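Aminoglycoside N(3)-acetyltransferase (Streptomyces griseus, PDB 7LAP) probably transfers an acetyl group from acetyl-coenzyme A to the 3-amino group of aminoglycoside antibiotics, the reaction that gives resistance to these drugs. Local coordinates at residues 60-65 with 123-128; 133-138 with 155-160; 250-255 with 274-279. All coordinates share one frame; numbering follows the deposited sequence.

Contact 1 of 3, residues 60-65 with 123-128; sequences TVIDAL and EALRRR
Ile62 and then Arg128 have the most surface buried between helix 58-69 and the end of helix 120-126 with the residues just after it; Asp63 comes third. Ile62 CG2 lies against one face of the Arg128 guanidinium, toward the rim, 3.5 Å from NH1. The other branch, with CG1 anti to the carbonyl carbon (chi1 -70°), carries CD1 to the last turn of the opposing helix, where it meets Ala124 CB at 3.8 Å. Arg128 is bent at chi2 and chi3, which folds its guanidinium back along the isoleucine, the two chains running in opposite directions. At the guanidinium edge, Arg128 NH2 donates to Asp63 OD1 at 2.8 Å, near-linear at 161° and on the syn side but tilted out of the carboxylate plane. The bond from Arg128 NH1 to Asp63 OD2 is weak, at 3.3 Å, and the two flat groups are turned 57° apart, so the salt bridge is lopsided rather than coplanar. Helix 24-34 also touches Asp63, through Arg24. One guanidinium thus serves both chemistries: its face packs on a hydrocarbon branch while its edge pairs with a carboxylate, which probably favours the ionised form of Asp63.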
ATOM      1  N   THR B  60      -3.619   5.905 -12.952  1.00 35.97           N
ATOM      2  CA  THR B  60      -3.912   5.955 -14.380  1.00 35.36           C
ATOM      3  C   THR B  60      -4.939   4.902 -14.777  1.00 33.54           C
ATOM      4  O   THR B  60      -5.839   5.180 -15.585  1.00 35.72           O
ATOM      5  CB  THR B  60      -2.604   5.796 -15.137  1.00 37.19           C
ATOM      6  OG1 THR B  60      -1.855   7.008 -14.968  1.00 38.28           O
ATOM      7  CG2 THR B  60      -2.842   5.510 -16.620  1.00 37.00           C
ATOM      8  N   VAL B  61      -4.838   3.699 -14.206  1.00 32.71           N
ATOM      9  CA  VAL B  61      -5.848   2.675 -14.462  1.00 31.73           C
ATOM     10  C   VAL B  61      -7.214   3.150 -13.988  1.00 34.65           C
ATOM     11  O   VAL B  61      -8.212   3.032 -14.709  1.00 36.10           O
ATOM     12  CB  VAL B  61      -5.443   1.341 -13.808  1.00 35.94           C
ATOM     13  CG1 VAL B  61      -6.554   0.284 -13.992  1.00 32.17           C
ATOM     14  CG2 VAL B  61      -4.101   0.828 -14.419  1.00 37.31           C
ATOM     15  N   ILE B  62      -7.280   3.734 -12.791  1.00 32.93           N
ATOM     16  CA  ILE B  62      -8.572   4.182 -12.255  1.00 32.60           C
ATOM     17  C   ILE B  62      -9.165   5.300 -13.112  1.00 34.62           C
ATOM     18  O   ILE B  62     -10.349   5.281 -13.462  1.00 35.64           O
ATOM     19  CB  ILE B  62      -8.412   4.631 -10.799  1.00 31.96           C
ATOM     20  CG1 ILE B  62      -8.146   3.428  -9.904  1.00 31.92           C
ATOM     21  CG2 ILE B  62      -9.663   5.447 -10.331  1.00 31.02           C
ATOM     22  CD1 ILE B  62      -7.537   3.864  -8.516  1.00 34.87           C
ATOM     23  N   ASP B  63      -8.344   6.268 -13.502  1.00 33.97           N
ATOM     24  CA  ASP B  63      -8.876   7.364 -14.302  1.00 36.96           C
ATOM     25  C   ASP B  63      -9.292   6.927 -15.704  1.00 37.36           C
ATOM     26  O   ASP B  63     -10.254   7.476 -16.259  1.00 39.50           O
ATOM     27  CB  ASP B  63      -7.852   8.483 -14.342  1.00 43.57           C
ATOM     28  CG  ASP B  63      -7.869   9.326 -13.024  1.00 51.19           C
ATOM     29  OD1 ASP B  63      -8.979   9.625 -12.505  1.00 55.00           O
ATOM     30  OD2 ASP B  63      -6.788   9.677 -12.514  1.00 55.98           O
ATOM     31  N   ALA B  64      -8.616   5.930 -16.285  1.00 32.83           N
ATOM     32  CA  ALA B  64      -9.078   5.382 -17.558  1.00 34.35           C
ATOM     33  C   ALA B  64     -10.440   4.701 -17.399  1.00 36.01           C
ATOM     34  O   ALA B  64     -11.323   4.845 -18.254  1.00 34.18           O
ATOM     35  CB  ALA B  64      -8.037   4.394 -18.122  1.00 29.63           C
ATOM     36  N   LEU B  65     -10.609   3.921 -16.334  1.00 32.29           N
ATOM     37  CA  LEU B  65     -11.897   3.287 -16.073  1.00 35.29           C
ATOM     38  C   LEU B  65     -13.001   4.333 -15.897  1.00 37.73           C
ATOM     39  O   LEU B  65     -14.115   4.152 -16.392  1.00 38.72           O
ATOM     40  CB  LEU B  65     -11.805   2.396 -14.825  1.00 33.61           C
ATOM     41  CG  LEU B  65     -11.038   1.089 -15.054  1.00 35.86           C
ATOM     42  CD1 LEU B  65     -10.572   0.427 -13.734  1.00 37.73           C
ATOM     43  CD2 LEU B  65     -11.904   0.099 -15.871  1.00 34.54           C
ATOM     44  N   GLU B 123      -6.352  -0.969  -3.065  1.00 44.44           N
ATOM     45  CA  GLU B 123      -5.907  -0.019  -2.060  1.00 47.51           C
ATOM     46  C   GLU B 123      -5.851   1.399  -2.630  1.00 47.61           C
ATOM     47  O   GLU B 123      -6.111   2.362  -1.906  1.00 42.70           O
ATOM     48  CB  GLU B 123      -4.554  -0.468  -1.497  1.00 49.12           C
ATOM     49  CG  GLU B 123      -3.963   0.455  -0.491  1.00 55.86           C
ATOM     50  CD  GLU B 123      -4.513   0.250   0.945  1.00 60.37           C
ATOM     51  OE1 GLU B 123      -5.556  -0.439   1.122  1.00 56.80           O
ATOM     52  OE2 GLU B 123      -3.908   0.835   1.879  1.00 59.89           O
ATOM     53  N   ALA B 124      -5.556   1.551  -3.922  1.00 39.15           N
ATOM     54  CA  ALA B 124      -5.627   2.882  -4.536  1.00 40.21           C
ATOM     55  C   ALA B 124      -7.077   3.348  -4.694  1.00 39.43           C
ATOM     56  O   ALA B 124      -7.395   4.517  -4.428  1.00 40.75           O
ATOM     57  CB  ALA B 124      -4.903   2.898  -5.904  1.00 38.72           C
ATOM     58  N   LEU B 125      -7.970   2.457  -5.129  1.00 38.26           N
ATOM     59  CA  LEU B 125      -9.374   2.841  -5.320  1.00 41.49           C
ATOM     60  C   LEU B 125     -10.008   3.306  -4.005  1.00 41.60           C
ATOM     61  O   LEU B 125     -10.652   4.371  -3.947  1.00 39.06           O
ATOM     62  CB  LEU B 125     -10.154   1.660  -5.918  1.00 39.22           C
ATOM     63  CG  LEU B 125     -11.561   1.793  -6.524  1.00 40.54           C
ATOM     64  CD1 LEU B 125     -12.618   2.005  -5.462  1.00 42.61           C
ATOM     65  CD2 LEU B 125     -11.630   2.878  -7.617  1.00 40.72           C
ATOM     66  N   ARG B 126      -9.839   2.529  -2.931  1.00 40.23           N
ATOM     67  CA  ARG B 126     -10.510   2.903  -1.687  1.00 43.87           C
ATOM     68  C   ARG B 126      -9.978   4.227  -1.141  1.00 44.38           C
ATOM     69  O   ARG B 126     -10.706   4.926  -0.438  1.00 44.32           O
ATOM     70  CB  ARG B 126     -10.373   1.793  -0.634  1.00 44.92           C
ATOM     71  CG  ARG B 126      -9.103   1.884   0.150  1.00 43.35           C
ATOM     72  CD  ARG B 126      -9.017   0.916   1.311  1.00 48.48           C
ATOM     73  NE  ARG B 126      -7.685   1.002   1.907  1.00 46.58           N
ATOM     74  CZ  ARG B 126      -7.354   1.796   2.925  1.00 45.64           C
ATOM     75  NH1 ARG B 126      -8.271   2.563   3.516  1.00 43.61           N
ATOM     76  NH2 ARG B 126      -6.090   1.813   3.362  1.00 47.47           N
ATOM     77  N   ARG B 127      -8.750   4.624  -1.495  1.00 35.80           N
ATOM     78  CA  ARG B 127      -8.230   5.890  -0.996  1.00 40.09           C
ATOM     79  C   ARG B 127      -8.591   7.073  -1.902  1.00 42.65           C
ATOM     80  O   ARG B 127      -8.262   8.213  -1.568  1.00 46.70           O
ATOM     81  CB  ARG B 127      -6.703   5.771  -0.794  1.00 42.95           C
ATOM     82  CG  ARG B 127      -6.280   4.658   0.256  1.00 46.29           C
ATOM     83  CD  ARG B 127      -4.756   4.334   0.286  1.00 49.02           C
ATOM     84  NE  ARG B 127      -3.996   5.517   0.700  1.00 56.01           N
ATOM     85  CZ  ARG B 127      -3.128   5.569   1.715  1.00 56.46           C
ATOM     86  NH1 ARG B 127      -2.881   4.488   2.447  1.00 58.66           N
ATOM     87  NH2 ARG B 127      -2.502   6.716   1.989  1.00 52.25           N
ATOM     88  N   ARG B 128      -9.253   6.835  -3.040  1.00 40.47           N
ATOM     89  CA  ARG B 128      -9.658   7.940  -3.900  1.00 42.14           C
ATOM     90  C   ARG B 128     -10.606   8.878  -3.153  1.00 45.13           C
ATOM     91  O   ARG B 128     -11.485   8.410  -2.410  1.00 44.83           O
ATOM     92  CB  ARG B 128     -10.345   7.430  -5.175  1.00 38.03           C
ATOM     93  CG  ARG B 128      -9.367   6.804  -6.215  1.00 43.07           C
ATOM     94  CD  ARG B 128      -8.560   7.859  -6.972  1.00 42.70           C
ATOM     95  NE  ARG B 128      -9.406   8.622  -7.879  1.00 42.75           N
ATOM     96  CZ  ARG B 128      -9.093   8.879  -9.152  1.00 46.19           C
ATOM     97  NH1 ARG B 128      -7.944   8.441  -9.667  1.00 43.36           N
ATOM     98  NH2 ARG B 128      -9.924   9.583  -9.913  1.00 43.78           N
TER

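Contact 2 of 3, residues 133-138 with 155-160; sequences RSRHPD and HPWDDP
Arg135 and Trp157 form a cation-pi stack between two irregular loops of the antibiotic N-acetyltransferase fold, one between strands 132-133 and 141-145, the other between helices 148-152 and 166-172. The Arg135 chain, extended from CG to NE, carries its guanidinium across to the indole and lays it flat there, planes 10° apart, with Arg135 CZ 3.9 Å from the centroid of the six-membered ring. What fixes its rotation is His155 O, which takes Arg135 NE at 2.8 Å and Arg135 NH2 at 3.1 Å, both from one face of the carbonyl plane. Next to this stack, His136 NE2 donates to Trp157 O at 2.7 Å, in the plane of both the imidazole and the carbonyl. Pro160 CB covers one face of that imidazole, while His136 CB sits over the His155 ring, 3.8 Å from its centroid, and the edge of His136 turns toward the same face. His155 ND1 is hydrogen-bonded to Ser134 OG.

A second shell holds these groups in place. Leu141 N hydrogen-bonds to Ser134 OG; within the loops, His155 NE2 donates to Pro160 O and Asp138 N to His136 ND1. Strands 204-213 and 216-225 back the contact, Phe222 meeting the His136 ring and Arg220 pairing with Asp158. A water also bridges the backbones, accepting from Arg135 N and His155 N at 2.9 Å each.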
ATOM      1  N   ARG B 133     -16.060   2.606   1.239  1.00 44.34           N
ATOM      2  CA  ARG B 133     -15.599   1.269   1.596  1.00 44.19           C
ATOM      3  C   ARG B 133     -16.647   0.601   2.477  1.00 47.62           C
ATOM      4  O   ARG B 133     -17.157   1.235   3.402  1.00 49.65           O
ATOM      5  CB  ARG B 133     -14.280   1.327   2.341  1.00 48.05           C
ATOM      6  CG  ARG B 133     -13.691  -0.064   2.384  1.00 56.06           C
ATOM      7  CD  ARG B 133     -12.857  -0.265   3.549  1.00 58.65           C
ATOM      8  NE  ARG B 133     -11.933  -1.389   3.444  1.00 49.10           N
ATOM      9  CZ  ARG B 133     -10.710  -1.305   3.937  1.00 46.32           C
ATOM     10  NH1 ARG B 133     -10.336  -0.159   4.477  1.00 45.83           N
ATOM     11  NH2 ARG B 133      -9.887  -2.343   3.884  1.00 42.38           N
ATOM     12  N   SER B 134     -16.976  -0.667   2.197  1.00 46.22           N
ATOM     13  CA  SER B 134     -18.061  -1.285   2.963  1.00 47.47           C
ATOM     14  C   SER B 134     -17.567  -1.654   4.365  1.00 47.01           C
ATOM     15  O   SER B 134     -16.374  -1.639   4.659  1.00 44.35           O
ATOM     16  CB  SER B 134     -18.649  -2.492   2.213  1.00 47.16           C
ATOM     17  OG  SER B 134     -17.905  -3.681   2.393  1.00 47.05           O
ATOM     18  N   ARG B 135     -18.504  -1.951   5.251  1.00 47.91           N
ATOM     19  CA  ARG B 135     -18.180  -1.987   6.667  1.00 46.38           C
ATOM     20  C   ARG B 135     -17.685  -3.343   7.128  1.00 47.48           C
ATOM     21  O   ARG B 135     -17.278  -3.478   8.293  1.00 47.19           O
ATOM     22  CB  ARG B 135     -19.413  -1.567   7.485  1.00 46.01           C
ATOM     23  CG  ARG B 135     -20.539  -2.561   7.380  1.00 45.91           C
ATOM     24  CD  ARG B 135     -21.829  -2.134   8.131  1.00 46.03           C
ATOM     25  NE  ARG B 135     -22.784  -3.236   8.156  1.00 47.70           N
ATOM     26  CZ  ARG B 135     -23.878  -3.291   8.921  1.00 51.26           C
ATOM     27  NH1 ARG B 135     -24.187  -2.285   9.743  1.00 49.74           N
ATOM     28  NH2 ARG B 135     -24.660  -4.367   8.868  1.00 49.70           N
ATOM     29  N   HIS B 136     -17.691  -4.351   6.258  1.00 43.90           N
ATOM     30  CA  HIS B 136     -17.406  -5.696   6.739  1.00 43.67           C
ATOM     31  C   HIS B 136     -15.917  -5.857   7.037  1.00 46.04           C
ATOM     32  O   HIS B 136     -15.094  -5.483   6.208  1.00 42.64           O
ATOM     33  CB  HIS B 136     -17.825  -6.748   5.715  1.00 45.86           C
ATOM     34  CG  HIS B 136     -18.109  -8.072   6.345  1.00 48.51           C
ATOM     35  ND1 HIS B 136     -17.112  -8.969   6.676  1.00 47.64           N
ATOM     36  CD2 HIS B 136     -19.266  -8.607   6.793  1.00 48.32           C
ATOM     37  CE1 HIS B 136     -17.655 -10.015   7.275  1.00 48.92           C
ATOM     38  NE2 HIS B 136     -18.962  -9.824   7.349  1.00 48.86           N
ATOM     39  N   PRO B 137     -15.546  -6.439   8.188  1.00 45.65           N
ATOM     40  CA  PRO B 137     -14.117  -6.568   8.530  1.00 44.50           C
ATOM     41  C   PRO B 137     -13.406  -7.655   7.786  1.00 48.01           C
ATOM     42  O   PRO B 137     -12.174  -7.612   7.704  1.00 51.93           O
ATOM     43  CB  PRO B 137     -14.134  -6.915  10.025  1.00 43.67           C
ATOM     44  CG  PRO B 137     -15.500  -7.616  10.226  1.00 44.80           C
ATOM     45  CD  PRO B 137     -16.434  -6.842   9.301  1.00 45.74           C
ATOM     46  N   ASP B 138     -14.116  -8.649   7.277  1.00 46.97           N
ATOM     47  CA  ASP B 138     -13.449  -9.724   6.574  1.00 49.27           C
ATOM     48  C   ASP B 138     -13.496  -9.593   5.055  1.00 49.03           C
ATOM     49  O   ASP B 138     -12.509  -9.918   4.388  1.00 47.47           O
ATOM     50  CB  ASP B 138     -14.047 -11.062   6.987  1.00 53.32           C
ATOM     51  CG  ASP B 138     -13.182 -12.205   6.557  1.00 55.40           C
ATOM     52  OD1 ASP B 138     -11.999 -12.216   6.939  1.00 56.91           O
ATOM     53  OD2 ASP B 138     -13.670 -13.086   5.838  1.00 57.89           O
ATOM     54  N   HIS B 155     -23.190  -3.321   4.625  1.00 48.24           N
ATOM     55  CA  HIS B 155     -22.763  -4.679   4.282  1.00 45.13           C
ATOM     56  C   HIS B 155     -23.262  -5.673   5.337  1.00 50.58           C
ATOM     57  O   HIS B 155     -22.967  -5.503   6.536  1.00 50.96           O
ATOM     58  CB  HIS B 155     -21.248  -4.738   4.191  1.00 46.52           C
ATOM     59  CG  HIS B 155     -20.727  -5.896   3.396  1.00 44.22           C
ATOM     60  ND1 HIS B 155     -19.658  -5.774   2.535  1.00 43.47           N
ATOM     61  CD2 HIS B 155     -21.109  -7.198   3.341  1.00 45.19           C
ATOM     62  CE1 HIS B 155     -19.394  -6.952   1.988  1.00 43.42           C
ATOM     63  NE2 HIS B 155     -20.262  -7.834   2.457  1.00 43.92           N
ATOM     64  N   PRO B 156     -24.012  -6.710   4.945  1.00 54.54           N
ATOM     65  CA  PRO B 156     -24.584  -7.634   5.937  1.00 55.46           C
ATOM     66  C   PRO B 156     -23.485  -8.352   6.688  1.00 53.15           C
ATOM     67  O   PRO B 156     -22.554  -8.893   6.080  1.00 50.51           O
ATOM     68  CB  PRO B 156     -25.398  -8.615   5.087  1.00 57.80           C
ATOM     69  CG  PRO B 156     -25.678  -7.874   3.828  1.00 56.05           C
ATOM     70  CD  PRO B 156     -24.464  -7.032   3.582  1.00 55.06           C
ATOM     71  N   TRP B 157     -23.614  -8.382   8.016  1.00 50.57           N
ATOM     72  CA  TRP B 157     -22.564  -8.967   8.849  1.00 54.44           C
ATOM     73  C   TRP B 157     -22.381 -10.450   8.544  1.00 56.33           C
ATOM     74  O   TRP B 157     -21.273 -10.907   8.216  1.00 53.71           O
ATOM     75  CB  TRP B 157     -22.885  -8.780  10.328  1.00 50.80           C
ATOM     76  CG  TRP B 157     -22.874  -7.362  10.826  1.00 54.28           C
ATOM     77  CD1 TRP B 157     -23.836  -6.752  11.612  1.00 55.94           C
ATOM     78  CD2 TRP B 157     -21.824  -6.404  10.666  1.00 50.72           C
ATOM     79  NE1 TRP B 157     -23.453  -5.458  11.900  1.00 54.72           N
ATOM     80  CE2 TRP B 157     -22.231  -5.221  11.319  1.00 53.45           C
ATOM     81  CE3 TRP B 157     -20.598  -6.413   9.985  1.00 50.61           C
ATOM     82  CZ2 TRP B 157     -21.440  -4.076  11.340  1.00 54.14           C
ATOM     83  CZ3 TRP B 157     -19.823  -5.276  10.007  1.00 50.28           C
ATOM     84  CH2 TRP B 157     -20.243  -4.125  10.682  1.00 54.89           C
ATOM     85  N   ASP B 158     -23.456 -11.218   8.666  1.00 53.42           N
ATOM     86  CA  ASP B 158     -23.470 -12.652   8.410  1.00 58.51           C
ATOM     87  C   ASP B 158     -23.943 -12.915   6.993  1.00 59.02           C
ATOM     88  O   ASP B 158     -24.656 -12.104   6.404  1.00 58.60           O
ATOM     89  CB  ASP B 158     -24.391 -13.368   9.399  1.00 63.58           C
ATOM     90  CG  ASP B 158     -23.877 -13.281  10.817  1.00 72.74           C
ATOM     91  OD1 ASP B 158     -22.822 -13.880  11.077  1.00 76.90           O
ATOM     92  OD2 ASP B 158     -24.529 -12.640  11.670  1.00 77.87           O
ATOM     93  N   ASP B 159     -23.564 -14.079   6.461  1.00 60.32           N
ATOM     94  CA  ASP B 159     -23.746 -14.352   5.039  1.00 63.11           C
ATOM     95  C   ASP B 159     -23.362 -13.121   4.209  1.00 55.39           C
ATOM     96  O   ASP B 159     -24.176 -12.619   3.423  1.00 55.47           O
ATOM     97  CB  ASP B 159     -25.191 -14.782   4.756  1.00 73.27           C
ATOM     98  CG  ASP B 159     -25.312 -15.668   3.501  1.00 84.13           C
ATOM     99  OD1 ASP B 159     -24.309 -16.321   3.117  1.00 85.41           O
ATOM    100  OD2 ASP B 159     -26.411 -15.716   2.896  1.00 87.82           O
ATOM    101  N   PRO B 160     -22.148 -12.586   4.362  1.00 50.48           N
ATOM    102  CA  PRO B 160     -21.792 -11.358   3.632  1.00 51.69           C
ATOM    103  C   PRO B 160     -21.592 -11.532   2.121  1.00 52.37           C
ATOM    104  O   PRO B 160     -21.318 -10.534   1.439  1.00 52.97           O
ATOM    105  CB  PRO B 160     -20.479 -10.929   4.298  1.00 47.96           C
ATOM    106  CG  PRO B 160     -19.828 -12.256   4.673  1.00 47.53           C
ATOM    107  CD  PRO B 160     -20.995 -13.166   5.083  1.00 48.65           C
TER
HETATM  108  O   HOH W   1     -21.171  -1.209   4.535  1.00 42.92           O

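Contact 3 of 3, residues 250-255 with 274-279; sequences GSMLAA and APAVEF
Phe279 and Met252 reach each other because each sends its CG anti to its own backbone N, with chi1 of Phe279 at -176°. For Phe279 this extends the ring from helix 273-289 across to helix 244-254. For Met252 the chain stays straight through chi2 and bends only at chi3, so that its sulfur and methyl arrive at the opposite helix one turn before the phenylalanine. The two residues therefore pass in opposite senses, each reaching the other's helix.

The aromatic contact is made with backbone as much as with side chain. Met252 CA stands over one face of the Phe279 ring, 3.8 Å from the centroid and 19° off the normal, a CH-pi contact displaced toward the rim. Phe279 CE1 comes to 3.4 Å from Met252 N, and Phe279 CZ to 3.6 Å from Ser251 C. Flanking atoms complete the seat: Ser251 CB is near CZ of the ring, and Ala255 CB, just past the last helical turn, lies 3.7 Å from Phe279 CE2. At the other end of the interface Met252 SD rests 3.6 Å from Ala276 CB, while Met252 CE approaches Ala276 O at 3.5 Å. No hydrogen bond joins the segments. Ser251, whose CB touches the ring, directs its OG back to Val247 O in its own helix.

The local axes stay 10.5 Å apart and their directions differ by 119°; Met252 and Phe279 carry most of the contact across this separation. In sequence the two helices flank the antiparallel strands 259-263 and 266-272 at the edge of the mixed sheet, so the contact closes a helix-strand-strand-helix unit. Ile257, in the loop after helix 244-254, touches both Met252 and Phe279. Strand 266-272 meets helix 244-254 through Phe271, which touches Met252 and Leu253, whereas Val277 of helix 273-289 packs on helices 166-172 and 189-196.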
ATOM      1  N   GLY B 250     -13.670 -20.785 -16.914  1.00 54.03           N
ATOM      2  CA  GLY B 250     -13.327 -21.360 -18.202  1.00 52.44           C
ATOM      3  C   GLY B 250     -14.532 -21.942 -18.920  1.00 57.84           C
ATOM      4  O   GLY B 250     -14.707 -21.749 -20.129  1.00 57.88           O
ATOM      5  N   SER B 251     -15.390 -22.659 -18.183  1.00 61.34           N
ATOM      6  CA  SER B 251     -16.622 -23.176 -18.776  1.00 63.87           C
ATOM      7  C   SER B 251     -17.568 -22.045 -19.135  1.00 62.92           C
ATOM      8  O   SER B 251     -18.258 -22.096 -20.160  1.00 64.70           O
ATOM      9  CB  SER B 251     -17.333 -24.131 -17.816  1.00 69.51           C
ATOM     10  OG  SER B 251     -16.437 -25.083 -17.294  1.00 77.31           O
ATOM     11  N   MET B 252     -17.647 -21.041 -18.266  1.00 60.49           N
ATOM     12  CA  MET B 252     -18.421 -19.844 -18.559  1.00 56.62           C
ATOM     13  C   MET B 252     -18.023 -19.266 -19.910  1.00 56.85           C
ATOM     14  O   MET B 252     -18.870 -19.035 -20.785  1.00 56.11           O
ATOM     15  CB  MET B 252     -18.184 -18.827 -17.445  1.00 56.62           C
ATOM     16  CG  MET B 252     -19.071 -17.632 -17.455  1.00 53.11           C
ATOM     17  SD  MET B 252     -18.617 -16.548 -16.078  1.00 51.18           S
ATOM     18  CE  MET B 252     -18.905 -17.574 -14.621  1.00 50.38           C
ATOM     19  N   LEU B 253     -16.724 -19.027 -20.087  1.00 54.79           N
ATOM     20  CA  LEU B 253     -16.223 -18.438 -21.322  1.00 55.64           C
ATOM     21  C   LEU B 253     -16.534 -19.326 -22.519  1.00 57.32           C
ATOM     22  O   LEU B 253     -16.958 -18.833 -23.570  1.00 55.92           O
ATOM     23  CB  LEU B 253     -14.720 -18.206 -21.215  1.00 54.67           C
ATOM     24  CG  LEU B 253     -14.330 -17.021 -20.334  1.00 54.33           C
ATOM     25  CD1 LEU B 253     -12.870 -17.190 -19.852  1.00 49.24           C
ATOM     26  CD2 LEU B 253     -14.523 -15.716 -21.114  1.00 50.28           C
ATOM     27  N   ALA B 254     -16.345 -20.642 -22.364  1.00 58.28           N
ATOM     28  CA  ALA B 254     -16.587 -21.577 -23.461  1.00 59.04           C
ATOM     29  C   ALA B 254     -18.058 -21.617 -23.841  1.00 59.24           C
ATOM     30  O   ALA B 254     -18.388 -21.871 -24.997  1.00 61.07           O
ATOM     31  CB  ALA B 254     -16.104 -22.982 -23.082  1.00 61.13           C
ATOM     32  N   ALA B 255     -18.949 -21.372 -22.892  1.00 63.40           N
ATOM     33  CA  ALA B 255     -20.375 -21.266 -23.168  1.00 63.33           C
ATOM     34  C   ALA B 255     -20.770 -19.922 -23.777  1.00 66.54           C
ATOM     35  O   ALA B 255     -21.969 -19.664 -23.929  1.00 68.19           O
ATOM     36  CB  ALA B 255     -21.170 -21.483 -21.878  1.00 63.43           C
ATOM     37  N   ALA B 274     -24.825 -10.704 -13.952  1.00 45.52           N
ATOM     38  CA  ALA B 274     -25.998 -11.564 -13.778  1.00 50.32           C
ATOM     39  C   ALA B 274     -25.862 -12.904 -14.504  1.00 53.31           C
ATOM     40  O   ALA B 274     -26.098 -13.949 -13.862  1.00 49.19           O
ATOM     41  CB  ALA B 274     -27.275 -10.813 -14.192  1.00 47.78           C
ATOM     42  N   PRO B 275     -25.493 -12.972 -15.797  1.00 51.02           N
ATOM     43  CA  PRO B 275     -25.320 -14.307 -16.419  1.00 53.49           C
ATOM     44  C   PRO B 275     -24.167 -15.105 -15.822  1.00 52.23           C
ATOM     45  O   PRO B 275     -24.246 -16.344 -15.772  1.00 51.10           O
ATOM     46  CB  PRO B 275     -25.073 -13.995 -17.905  1.00 54.54           C
ATOM     47  CG  PRO B 275     -25.515 -12.594 -18.095  1.00 57.21           C
ATOM     48  CD  PRO B 275     -25.295 -11.895 -16.776  1.00 55.25           C
ATOM     49  N   ALA B 276     -23.103 -14.433 -15.359  1.00 47.06           N
ATOM     50  CA  ALA B 276     -21.986 -15.151 -14.752  1.00 46.70           C
ATOM     51  C   ALA B 276     -22.401 -15.840 -13.457  1.00 47.96           C
ATOM     52  O   ALA B 276     -22.032 -16.994 -13.217  1.00 46.67           O
ATOM     53  CB  ALA B 276     -20.819 -14.200 -14.499  1.00 43.44           C
ATOM     54  N   VAL B 277     -23.172 -15.153 -12.612  1.00 50.43           N
ATOM     55  CA  VAL B 277     -23.657 -15.766 -11.380  1.00 49.32           C
ATOM     56  C   VAL B 277     -24.653 -16.867 -11.697  1.00 53.88           C
ATOM     57  O   VAL B 277     -24.591 -17.967 -11.128  1.00 54.50           O
ATOM     58  CB  VAL B 277     -24.279 -14.704 -10.450  1.00 51.71           C
ATOM     59  CG1 VAL B 277     -25.240 -15.361  -9.482  1.00 54.02           C
ATOM     60  CG2 VAL B 277     -23.212 -14.027  -9.679  1.00 53.71           C
ATOM     61  N   GLU B 278     -25.602 -16.589 -12.589  1.00 55.87           N
ATOM     62  CA  GLU B 278     -26.537 -17.628 -13.015  1.00 62.74           C
ATOM     63  C   GLU B 278     -25.792 -18.866 -13.521  1.00 60.49           C
ATOM     64  O   GLU B 278     -26.121 -19.998 -13.154  1.00 60.11           O
ATOM     65  CB  GLU B 278     -27.455 -17.064 -14.092  1.00 71.80           C
ATOM     66  CG  GLU B 278     -28.330 -18.076 -14.798  1.00 84.98           C
ATOM     67  CD  GLU B 278     -29.225 -17.406 -15.820  1.00 94.99           C
ATOM     68  OE1 GLU B 278     -28.741 -16.491 -16.533  1.00 97.34           O
ATOM     69  OE2 GLU B 278     -30.412 -17.777 -15.902  1.00100.87           O
ATOM     70  N   PHE B 279     -24.758 -18.668 -14.341  1.00 57.13           N
ATOM     71  CA  PHE B 279     -23.989 -19.811 -14.816  1.00 57.56           C
ATOM     72  C   PHE B 279     -23.291 -20.516 -13.661  1.00 57.64           C
ATOM     73  O   PHE B 279     -23.240 -21.752 -13.615  1.00 59.05           O
ATOM     74  CB  PHE B 279     -22.964 -19.358 -15.862  1.00 53.86           C
ATOM     75  CG  PHE B 279     -22.192 -20.488 -16.487  1.00 56.33           C
ATOM     76  CD1 PHE B 279     -21.050 -20.996 -15.867  1.00 52.64           C
ATOM     77  CD2 PHE B 279     -22.602 -21.037 -17.707  1.00 55.75           C
ATOM     78  CE1 PHE B 279     -20.330 -22.043 -16.450  1.00 55.40           C
ATOM     79  CE2 PHE B 279     -21.892 -22.088 -18.293  1.00 58.17           C
ATOM     80  CZ  PHE B 279     -20.753 -22.597 -17.663  1.00 57.49           C
TER

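Overall arrangement
Contacts 1 and 2 are buried, whereas contact 3 is partly buried and includes an exposed alanine. Contact 1 joins a helix to the end of another and the turn that follows it, contact 2 two loops backed by strands 204-213 and 216-225, and contact 3 two helices linked in sequence through strands 259-263 and 266-272. Chemically, contact 1 combines apolar packing with one salt bridge, contact 2 relies on hydrogen bonds and stacked flat groups, and contact 3 is apolar throughout. Contacts 1 and 2 touch, with Arg126 NH1 3.5 Å from Arg133 NH1; contact 3 stands about 12 Å from contact 2 at the nearest atoms. Only around contact 1 does the second subunit come within reach.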